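Local atomic coordinates of pyridoxal 5'-phosphate synthase subunit PdxT (Thermus thermophilus, PDB entry 2YWD), a protein that probably hydrolyses glutamine to glutamate and ammonia and hands the ammonia to PdxS for the synthesis of pyridoxal 5'-phosphate. Residues 103-108 with 139-144; 129-134 with 176-181; 6-11 with 51-56. All blocks are in the same frame, centred on the assembly; numbering follows the deposited sequence.

Interaction 1 (103-108 with 139-144); sequences LEAWVE and PVFRRL
Over one face of the Trp106 indole lies the guanidinium of Arg143, whose NE sits 3.6 Å above the plane near its centre, while the edge of the Arg142 guanidinium meets Glu108 OE1. Strand 103-108 is the middle strand and 140-144 an outer one of a small three-stranded sheet completed by 90-91. Their antiparallel pairing contains a classic beta bulge: an extra residue in strand 140-144 sets Arg142 and Arg143 both opposite Trp106. Trp106 O takes a short bond from Arg142 N and a weak one from Arg143 N, and the register shifts by one before Val107 pairs with Phe141.

In the cation-pi contact, Arg143 CZ stands over the six-membered ring of Trp106, 3.9 Å from its centroid, with the guanidinium plane inclined 55° to the ring. A bend at the third torsion of Arg143 (chi3 -51°) folds the group back, and NH2 dips to 3.0 Å from Trp106 CZ2. Arg142 forms a side-on salt bridge: NE and NH2 reach the single atom Glu108 OE1 at 2.8 and 2.9 Å, NE nearly in line with the C-O bond and NH2 from above the carboxylate plane. An alanine in place of Glu108 would remove that acceptor and is likely to leave the Arg142 guanidinium without its mate and freer to swing.

The other side of the strand pair is apolar. Ala105 CB approaches the edge of the Phe141 ring, which also touches Val161 and Ala168. Val107 divides its branches between two partners, CG2 lying 3.6 Å from Phe141 CD1 and CG1 3.7 Å from Pro139 CB.

Interaction 2 (129-134 with 176-181); sequences GSFHGV and TEDPRL
Ser130 offers its backbone carbonyl to Arg180: NH2 donates to Ser130 O at 2.6 Å, almost in line with the C=O bond and within the guanidinium plane. The donor is positioned by Asp178, which Arg180 holds side-on, NH2 reaching Asp178 OD2 at 2.8 Å and NE shared between the two carboxylate oxygens, all on their syn lone pairs. This salt bridge fixes the turn of the guanidinium, so that NH2 serves both Asp178 OD2 and Ser130 O.

Phe131 comes next, and its ring is the main apolar element. With CG anti to the backbone N (chi1 -167°), the ring reaches in among residues 176-181, where CE1 lies 3.4 Å from Asp178 CG, the ring and carboxylate planes 41° apart. Leu181 CB lies over one face, 3.9 Å from Phe131 CE1, and a water sits over the opposite face, offset toward the rim.

Residues 176-179 lead into helix 180-189 and lie against strand 129-136, which pairs with strand 118-125 in a hairpin. Thr176 OG1 accepts from Asp178 N in an ST turn and is also hydrogen-bonded to Pro173 O, while Asp178 OD1 takes a capping bond from Arg180 N.

At His132 the same water accepts from the backbone N at 2.9 Å and donates to Asp178 OD2, bridging strand and turn. The His132 ring turns an edge to the methyl of Thr176. That methyl, CG2, also lies 3.9 Å from CG2 of Val134, the two side chains running past each other in opposite directions; Val134 itself is joined through its backbone to His172, predicted to belong to the charge relay.

Interaction 3 (6-11 with 51-56); sequences GVLALQ and TTIGKL
Gln11 and Ile53 cross at about a right angle, the amide end of Gln11 set against the longer branch of the isoleucine. Their backbones are also the nearest across this contact, with 5.9 Å between Gln11 CA and Ile53 CA. The setting is the C-terminal edge of the parallel part of the central sheet in a class I glutamine amidotransferase: strand 5-8 runs out into residues 9-11, and these pack on the first turns of helix 50-59, which follows the neighbouring strand 42-45. Here a loop leaving one parallel strand packs on the helix that follows its neighbour, close to the predicted glutamine site.

Gln11 starts out with CG anti to its own N (chi1 -178°) and then bends at the second torsion (chi2 -75°). That bend brings OE1 to 3.5 Å from Ile53 CG1, a van der Waals contact, while the polar need of OE1 is met by a hydrogen bond with Glu49 N. The aliphatic part is used separately, since Gln11 also crosses Thr52 at about a right angle and its CG lies 3.8 Å from Thr52 CG2. Thr52 turns its methyl to Gln11 and its OG1 to Glu49 OE1. The polar ends of Gln11 and Thr52 thus both engage a residue predicted to bind the substrate glutamine.

The leucines follow a different geometry. Leu8 and Ile53 slide past each other in opposite directions, joined through Leu8 CD2 and Ile53 CG2 at 3.9 Å, and Leu10 and Leu56 do likewise. Leu8 and Leu10 both also touch Ile62 of helix 62-71. No hydrogen bond links residues 6-11 to 51-56. The Leu10-Leu56 pair touches at two points: Leu10 CD1 lies 3.8 Å from Leu56 CB, and Leu56 CD1 rests 3.7 Å from Leu10 O.

How the interactions relate
Interaction 3 comes first along the chain and closes before the other two open; interactions 1 and 2 alternate, in the order 103-108, 129-134, 139-144 and 176-181. The three are well separated, with centres 20 to 24 Å apart and no touching atoms, and interactions 2 and 3 lie on opposite sides of the chain's centre. Each belongs to a different sheet or its margin: the seven-stranded central sheet for 3, the three-stranded sheet for 1, the two-stranded hairpin for 2. Each also lies near a residue predicted to be catalytic or to bind glutamine, Pro139 near Cys81, Val134 near His172 and Thr52 beside Glu49, consistent with an active site framed by several parts of the fold.

Interaction 1 (103-108 with 139-144)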
loop_
_atom_site.group_PDB
_atom_site.type_symbol
_atom_site.label_atom_id
_atom_site.label_comp_id
_atom_site.label_asym_id
_atom_site.label_seq_id
_atom_site.Cartn_x
_atom_site.Cartn_y
_atom_site.Cartn_z
ATOM N N LEU A 103 -9.423 0.844 4.648
ATOM C CA LEU A 103 -9.723 -0.307 3.801
ATOM C C LEU A 103 -10.530 -1.363 4.557
ATOM O O LEU A 103 -10.106 -1.841 5.610
ATOM C CB LEU A 103 -8.418 -0.923 3.288
ATOM C CG LEU A 103 -8.532 -2.182 2.428
ATOM C CD1 LEU A 103 -9.218 -1.842 1.116
ATOM C CD2 LEU A 103 -7.144 -2.757 2.177
ATOM N N GLU A 104 -11.696 -1.720 4.021
ATOM C CA GLU A 104 -12.547 -2.728 4.649
ATOM C C GLU A 104 -11.936 -4.104 4.452
ATOM O O GLU A 104 -12.320 -4.843 3.547
ATOM C CB GLU A 104 -13.951 -2.709 4.041
ATOM C CG GLU A 104 -14.786 -1.490 4.396
ATOM C CD GLU A 104 -15.045 -1.363 5.887
ATOM O OE1 GLU A 104 -15.239 -2.401 6.556
ATOM O OE2 GLU A 104 -15.073 -0.219 6.384
ATOM N N ALA A 105 -10.982 -4.448 5.305
ATOM C CA ALA A 105 -10.323 -5.735 5.203
ATOM C C ALA A 105 -9.731 -6.170 6.532
ATOM O O ALA A 105 -9.438 -5.344 7.391
ATOM C CB ALA A 105 -9.224 -5.665 4.149
ATOM N N TRP A 106 -9.582 -7.481 6.689
ATOM C CA TRP A 106 -8.984 -8.082 7.875
ATOM C C TRP A 106 -7.648 -8.604 7.374
ATOM O O TRP A 106 -7.614 -9.467 6.498
ATOM C CB TRP A 106 -9.826 -9.260 8.368
ATOM C CG TRP A 106 -10.997 -8.882 9.219
ATOM C CD1 TRP A 106 -11.845 -7.830 9.034
ATOM C CD2 TRP A 106 -11.476 -9.587 10.369
ATOM N NE1 TRP A 106 -12.826 -7.835 10.000
ATOM C CE2 TRP A 106 -12.621 -8.904 10.832
ATOM C CE3 TRP A 106 -11.048 -10.733 11.053
ATOM C CZ2 TRP A 106 -13.347 -9.329 11.949
ATOM C CZ3 TRP A 106 -11.770 -11.158 12.165
ATOM C CH2 TRP A 106 -12.908 -10.455 12.601
ATOM N N VAL A 107 -6.553 -8.080 7.911
ATOM C CA VAL A 107 -5.232 -8.515 7.481
ATOM C C VAL A 107 -4.434 -9.121 8.620
ATOM O O VAL A 107 -4.397 -8.577 9.723
ATOM C CB VAL A 107 -4.415 -7.338 6.904
ATOM C CG1 VAL A 107 -3.001 -7.801 6.569
ATOM C CG2 VAL A 107 -5.099 -6.786 5.661
ATOM N N GLU A 108 -3.790 -10.252 8.350
ATOM C CA GLU A 108 -2.964 -10.893 9.363
ATOM C C GLU A 108 -1.510 -10.742 8.926
ATOM O O GLU A 108 -1.141 -11.111 7.807
ATOM C CB GLU A 108 -3.317 -12.374 9.512
ATOM C CG GLU A 108 -2.721 -12.991 10.772
ATOM C CD GLU A 108 -2.975 -14.479 10.889
ATOM O OE1 GLU A 108 -3.863 -14.996 10.175
ATOM O OE2 GLU A 108 -2.285 -15.128 11.707
ATOM N N PRO A 139 1.923 -10.305 4.397
ATOM C CA PRO A 139 0.723 -10.372 5.229
ATOM C C PRO A 139 -0.343 -11.077 4.391
ATOM O O PRO A 139 -0.188 -11.227 3.174
ATOM C CB PRO A 139 0.390 -8.904 5.468
ATOM C CG PRO A 139 0.795 -8.271 4.170
ATOM C CD PRO A 139 2.140 -8.932 3.901
ATOM N N VAL A 140 -1.419 -11.502 5.033
ATOM C CA VAL A 140 -2.489 -12.187 4.331
ATOM C C VAL A 140 -3.808 -11.447 4.492
ATOM O O VAL A 140 -4.150 -10.997 5.586
ATOM C CB VAL A 140 -2.637 -13.635 4.859
ATOM C CG1 VAL A 140 -3.871 -14.311 4.251
ATOM C CG2 VAL A 140 -1.374 -14.431 4.528
ATOM N N PHE A 141 -4.531 -11.294 3.390
ATOM C CA PHE A 141 -5.835 -10.646 3.419
ATOM C C PHE A 141 -6.807 -11.754 3.823
ATOM O O PHE A 141 -7.173 -12.587 2.996
ATOM C CB PHE A 141 -6.199 -10.121 2.027
ATOM C CG PHE A 141 -5.437 -8.891 1.619
ATOM C CD1 PHE A 141 -5.729 -7.656 2.191
ATOM C CD2 PHE A 141 -4.447 -8.961 0.643
ATOM C CE1 PHE A 141 -5.048 -6.503 1.796
ATOM C CE2 PHE A 141 -3.757 -7.814 0.239
ATOM C CZ PHE A 141 -4.059 -6.585 0.817
ATOM N N ARG A 142 -7.219 -11.766 5.090
ATOM C CA ARG A 142 -8.122 -12.806 5.581
ATOM C C ARG A 142 -9.580 -12.632 5.161
ATOM O O ARG A 142 -10.225 -13.596 4.732
ATOM C CB ARG A 142 -8.022 -12.909 7.106
ATOM C CG ARG A 142 -6.675 -13.435 7.610
ATOM C CD ARG A 142 -6.414 -14.860 7.123
ATOM N NE ARG A 142 -5.266 -15.463 7.800
ATOM C CZ ARG A 142 -4.814 -16.691 7.569
ATOM N NH1 ARG A 142 -5.411 -17.465 6.667
ATOM N NH2 ARG A 142 -3.767 -17.149 8.245
ATOM N N ARG A 143 -10.106 -11.420 5.293
ATOM C CA ARG A 143 -11.487 -11.151 4.895
ATOM C C ARG A 143 -11.561 -9.797 4.214
ATOM O O ARG A 143 -10.785 -8.896 4.533
ATOM C CB ARG A 143 -12.426 -11.154 6.102
ATOM C CG ARG A 143 -12.372 -12.421 6.936
ATOM C CD ARG A 143 -13.650 -12.605 7.741
ATOM N NE ARG A 143 -14.010 -11.412 8.502
ATOM C CZ ARG A 143 -15.098 -11.316 9.261
ATOM N NH1 ARG A 143 -15.931 -12.345 9.363
ATOM N NH2 ARG A 143 -15.358 -10.192 9.916
ATOM N N LEU A 144 -12.498 -9.659 3.280
ATOM C CA LEU A 144 -12.674 -8.409 2.549
ATOM C C LEU A 144 -14.131 -7.964 2.573
ATOM O O LEU A 144 -15.039 -8.785 2.458
ATOM C CB LEU A 144 -12.224 -8.583 1.095
ATOM C CG LEU A 144 -10.780 -9.043 0.878
ATOM C CD1 LEU A 144 -10.517 -9.220 -0.612
ATOM C CD2 LEU A 144 -9.818 -8.022 1.474
#

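Interaction 2 (129-134 with 176-181)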
loop_
_atom_site.group_PDB
_atom_site.type_symbol
_atom_site.label_atom_id
_atom_site.label_comp_id
_atom_site.label_asym_id
_atom_site.label_seq_id
_atom_site.Cartn_x
_atom_site.Cartn_y
_atom_site.Cartn_z
ATOM N N GLY A 129 -2.467 -7.338 -16.532
ATOM C CA GLY A 129 -1.865 -8.496 -17.165
ATOM C C GLY A 129 -0.953 -9.218 -16.189
ATOM O O GLY A 129 -1.133 -9.108 -14.979
ATOM N N SER A 130 0.028 -9.948 -16.707
ATOM C CA SER A 130 0.958 -10.683 -15.854
ATOM C C SER A 130 1.938 -9.745 -15.153
ATOM O O SER A 130 2.542 -8.888 -15.789
ATOM C CB SER A 130 1.736 -11.705 -16.685
ATOM O OG SER A 130 2.669 -12.405 -15.880
ATOM N N PHE A 131 2.091 -9.915 -13.843
ATOM C CA PHE A 131 2.997 -9.078 -13.059
ATOM C C PHE A 131 3.771 -9.957 -12.080
ATOM O O PHE A 131 3.188 -10.824 -11.421
ATOM C CB PHE A 131 2.208 -8.023 -12.282
ATOM C CG PHE A 131 3.067 -6.933 -11.695
ATOM C CD1 PHE A 131 3.398 -5.809 -12.449
ATOM C CD2 PHE A 131 3.571 -7.045 -10.404
ATOM C CE1 PHE A 131 4.224 -4.808 -11.921
ATOM C CE2 PHE A 131 4.400 -6.049 -9.867
ATOM C CZ PHE A 131 4.726 -4.931 -10.630
ATOM N N HIS A 132 5.078 -9.729 -11.986
ATOM C CA HIS A 132 5.935 -10.509 -11.097
ATOM C C HIS A 132 5.770 -10.068 -9.645
ATOM O O HIS A 132 6.148 -8.954 -9.281
ATOM C CB HIS A 132 7.400 -10.358 -11.515
ATOM C CG HIS A 132 8.334 -11.260 -10.770
ATOM N ND1 HIS A 132 8.261 -12.634 -10.847
ATOM C CD2 HIS A 132 9.355 -10.984 -9.924
ATOM C CE1 HIS A 132 9.197 -13.166 -10.080
ATOM N NE2 HIS A 132 9.874 -12.186 -9.510
ATOM N N GLY A 133 5.218 -10.955 -8.820
ATOM C CA GLY A 133 4.998 -10.636 -7.419
ATOM C C GLY A 133 6.112 -11.069 -6.482
ATOM O O GLY A 133 6.457 -12.248 -6.415
ATOM N N VAL A 134 6.672 -10.104 -5.758
ATOM C CA VAL A 134 7.744 -10.363 -4.805
ATOM C C VAL A 134 7.170 -10.290 -3.395
ATOM O O VAL A 134 6.703 -9.236 -2.957
ATOM C CB VAL A 134 8.885 -9.329 -4.960
ATOM C CG1 VAL A 134 9.960 -9.568 -3.898
ATOM C CG2 VAL A 134 9.498 -9.439 -6.362
ATOM N N THR A 176 10.637 -4.759 -8.279
ATOM C CA THR A 176 10.777 -5.221 -9.655
ATOM C C THR A 176 11.039 -3.938 -10.434
ATOM O O THR A 176 10.910 -2.842 -9.885
ATOM C CB THR A 176 9.477 -5.850 -10.212
ATOM O OG1 THR A 176 8.515 -4.817 -10.469
ATOM C CG2 THR A 176 8.891 -6.849 -9.221
ATOM N N GLU A 177 11.404 -4.060 -11.704
ATOM C CA GLU A 177 11.643 -2.871 -12.510
ATOM C C GLU A 177 10.423 -2.557 -13.374
ATOM O O GLU A 177 10.457 -1.655 -14.210
ATOM C CB GLU A 177 12.885 -3.062 -13.382
ATOM C CG GLU A 177 14.160 -3.233 -12.572
ATOM C CD GLU A 177 15.405 -2.952 -13.383
ATOM O OE1 GLU A 177 15.512 -1.833 -13.930
ATOM O OE2 GLU A 177 16.274 -3.844 -13.475
ATOM N N ASP A 178 9.345 -3.302 -13.147
ATOM C CA ASP A 178 8.089 -3.139 -13.878
ATOM C C ASP A 178 7.276 -2.031 -13.199
ATOM O O ASP A 178 6.826 -2.195 -12.069
ATOM C CB ASP A 178 7.309 -4.457 -13.836
ATOM C CG ASP A 178 6.095 -4.457 -14.744
ATOM O OD1 ASP A 178 5.587 -3.366 -15.074
ATOM O OD2 ASP A 178 5.639 -5.559 -15.116
ATOM N N PRO A 179 7.071 -0.890 -13.886
ATOM C CA PRO A 179 6.313 0.222 -13.306
ATOM C C PRO A 179 4.821 0.236 -13.627
ATOM O O PRO A 179 4.119 1.174 -13.255
ATOM C CB PRO A 179 7.022 1.435 -13.890
ATOM C CG PRO A 179 7.252 0.984 -15.302
ATOM C CD PRO A 179 7.721 -0.469 -15.144
ATOM N N ARG A 180 4.333 -0.801 -14.300
ATOM C CA ARG A 180 2.926 -0.851 -14.680
ATOM C C ARG A 180 1.904 -0.812 -13.548
ATOM O O ARG A 180 0.811 -0.273 -13.728
ATOM C CB ARG A 180 2.669 -2.068 -15.566
ATOM C CG ARG A 180 3.268 -1.935 -16.963
ATOM C CD ARG A 180 2.929 -3.159 -17.781
ATOM N NE ARG A 180 3.451 -4.353 -17.133
ATOM C CZ ARG A 180 2.868 -5.543 -17.180
ATOM N NH1 ARG A 180 1.732 -5.707 -17.848
ATOM N NH2 ARG A 180 3.426 -6.571 -16.555
ATOM N N LEU A 181 2.230 -1.387 -12.394
ATOM C CA LEU A 181 1.285 -1.343 -11.287
ATOM C C LEU A 181 1.290 0.069 -10.700
ATOM O O LEU A 181 0.254 0.571 -10.258
ATOM C CB LEU A 181 1.637 -2.390 -10.219
ATOM C CG LEU A 181 0.623 -2.559 -9.078
ATOM C CD1 LEU A 181 -0.808 -2.608 -9.629
ATOM C CD2 LEU A 181 0.948 -3.841 -8.299
HETATM O O HOH W 1 6.406 -7.901 -13.856
#

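Interaction 3 (6-11 with 51-56)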
loop_
_atom_site.group_PDB
_atom_site.type_symbol
_atom_site.label_atom_id
_atom_site.label_comp_id
_atom_site.label_asym_id
_atom_site.label_seq_id
_atom_site.Cartn_x
_atom_site.Cartn_y
_atom_site.Cartn_z
ATOM N N GLY A 6 3.544 11.415 -3.633
ATOM C CA GLY A 6 4.437 11.279 -2.501
ATOM C C GLY A 6 4.545 9.851 -2.006
ATOM O O GLY A 6 3.735 8.991 -2.358
ATOM N N VAL A 7 5.572 9.602 -1.201
ATOM C CA VAL A 7 5.797 8.292 -0.597
ATOM C C VAL A 7 6.037 8.588 0.878
ATOM O O VAL A 7 6.891 9.408 1.209
ATOM C CB VAL A 7 7.045 7.593 -1.179
ATOM C CG1 VAL A 7 7.204 6.209 -0.551
ATOM C CG2 VAL A 7 6.919 7.469 -2.694
ATOM N N LEU A 8 5.269 7.951 1.761
ATOM C CA LEU A 8 5.430 8.176 3.197
ATOM C C LEU A 8 6.842 7.740 3.558
ATOM O O LEU A 8 7.231 6.602 3.290
ATOM C CB LEU A 8 4.402 7.364 3.984
ATOM C CG LEU A 8 4.271 7.699 5.472
ATOM C CD1 LEU A 8 3.855 9.158 5.648
ATOM C CD2 LEU A 8 3.238 6.781 6.098
ATOM N N ALA A 9 7.611 8.647 4.155
ATOM C CA ALA A 9 9.000 8.350 4.501
ATOM C C ALA A 9 9.325 8.484 5.986
ATOM O O ALA A 9 10.335 9.082 6.355
ATOM C CB ALA A 9 9.928 9.247 3.688
ATOM N N LEU A 10 8.475 7.922 6.833
ATOM C CA LEU A 10 8.696 7.973 8.269
ATOM C C LEU A 10 9.628 6.846 8.700
ATOM O O LEU A 10 10.406 6.993 9.647
ATOM C CB LEU A 10 7.363 7.851 9.005
ATOM C CG LEU A 10 6.363 8.982 8.745
ATOM C CD1 LEU A 10 5.076 8.702 9.497
ATOM C CD2 LEU A 10 6.965 10.313 9.180
ATOM N N GLN A 11 9.543 5.725 7.990
ATOM C CA GLN A 11 10.351 4.540 8.273
ATOM C C GLN A 11 10.191 3.572 7.117
ATOM O O GLN A 11 9.205 3.625 6.384
ATOM C CB GLN A 11 9.851 3.862 9.556
ATOM C CG GLN A 11 10.630 2.622 10.029
ATOM C CD GLN A 11 10.369 1.353 9.210
ATOM O OE1 GLN A 11 9.234 1.061 8.824
ATOM N NE2 GLN A 11 11.425 0.580 8.968
ATOM N N THR A 51 4.215 -1.511 12.615
ATOM C CA THR A 51 3.875 -0.912 13.906
ATOM C C THR A 51 4.542 0.453 14.076
ATOM O O THR A 51 3.977 1.361 14.695
ATOM C CB THR A 51 4.274 -1.816 15.100
ATOM O OG1 THR A 51 5.682 -1.709 15.342
ATOM C CG2 THR A 51 3.912 -3.270 14.814
ATOM N N THR A 52 5.737 0.598 13.514
ATOM C CA THR A 52 6.478 1.852 13.600
ATOM C C THR A 52 5.881 2.904 12.666
ATOM O O THR A 52 5.665 4.048 13.067
ATOM C CB THR A 52 7.965 1.628 13.270
ATOM O OG1 THR A 52 8.535 0.756 14.256
ATOM C CG2 THR A 52 8.729 2.945 13.262
ATOM N N ILE A 53 5.615 2.521 11.421
ATOM C CA ILE A 53 5.017 3.449 10.468
ATOM C C ILE A 53 3.693 3.939 11.054
ATOM O O ILE A 53 3.380 5.128 11.003
ATOM C CB ILE A 53 4.770 2.767 9.105
ATOM C CG1 ILE A 53 6.107 2.566 8.389
ATOM C CG2 ILE A 53 3.829 3.615 8.246
ATOM C CD1 ILE A 53 6.017 1.709 7.132
ATOM N N GLY A 54 2.926 3.016 11.627
ATOM C CA GLY A 54 1.655 3.392 12.223
ATOM C C GLY A 54 1.816 4.350 13.393
ATOM O O GLY A 54 1.129 5.374 13.468
ATOM N N LYS A 55 2.725 4.030 14.308
ATOM C CA LYS A 55 2.948 4.876 15.482
ATOM C C LYS A 55 3.349 6.299 15.104
ATOM O O LYS A 55 2.760 7.265 15.586
ATOM C CB LYS A 55 4.025 4.266 16.388
ATOM C CG LYS A 55 4.208 5.002 17.713
ATOM C CD LYS A 55 5.246 4.329 18.609
ATOM C CE LYS A 55 6.668 4.579 18.123
ATOM N NZ LYS A 55 7.039 6.024 18.209
ATOM N N LEU A 56 4.346 6.426 14.233
ATOM C CA LEU A 56 4.824 7.739 13.811
ATOM C C LEU A 56 3.794 8.529 12.997
ATOM O O LEU A 56 3.657 9.740 13.179
ATOM C CB LEU A 56 6.128 7.591 13.014
ATOM C CG LEU A 56 7.287 6.924 13.765
ATOM C CD1 LEU A 56 8.500 6.820 12.850
ATOM C CD2 LEU A 56 7.623 7.724 15.023
#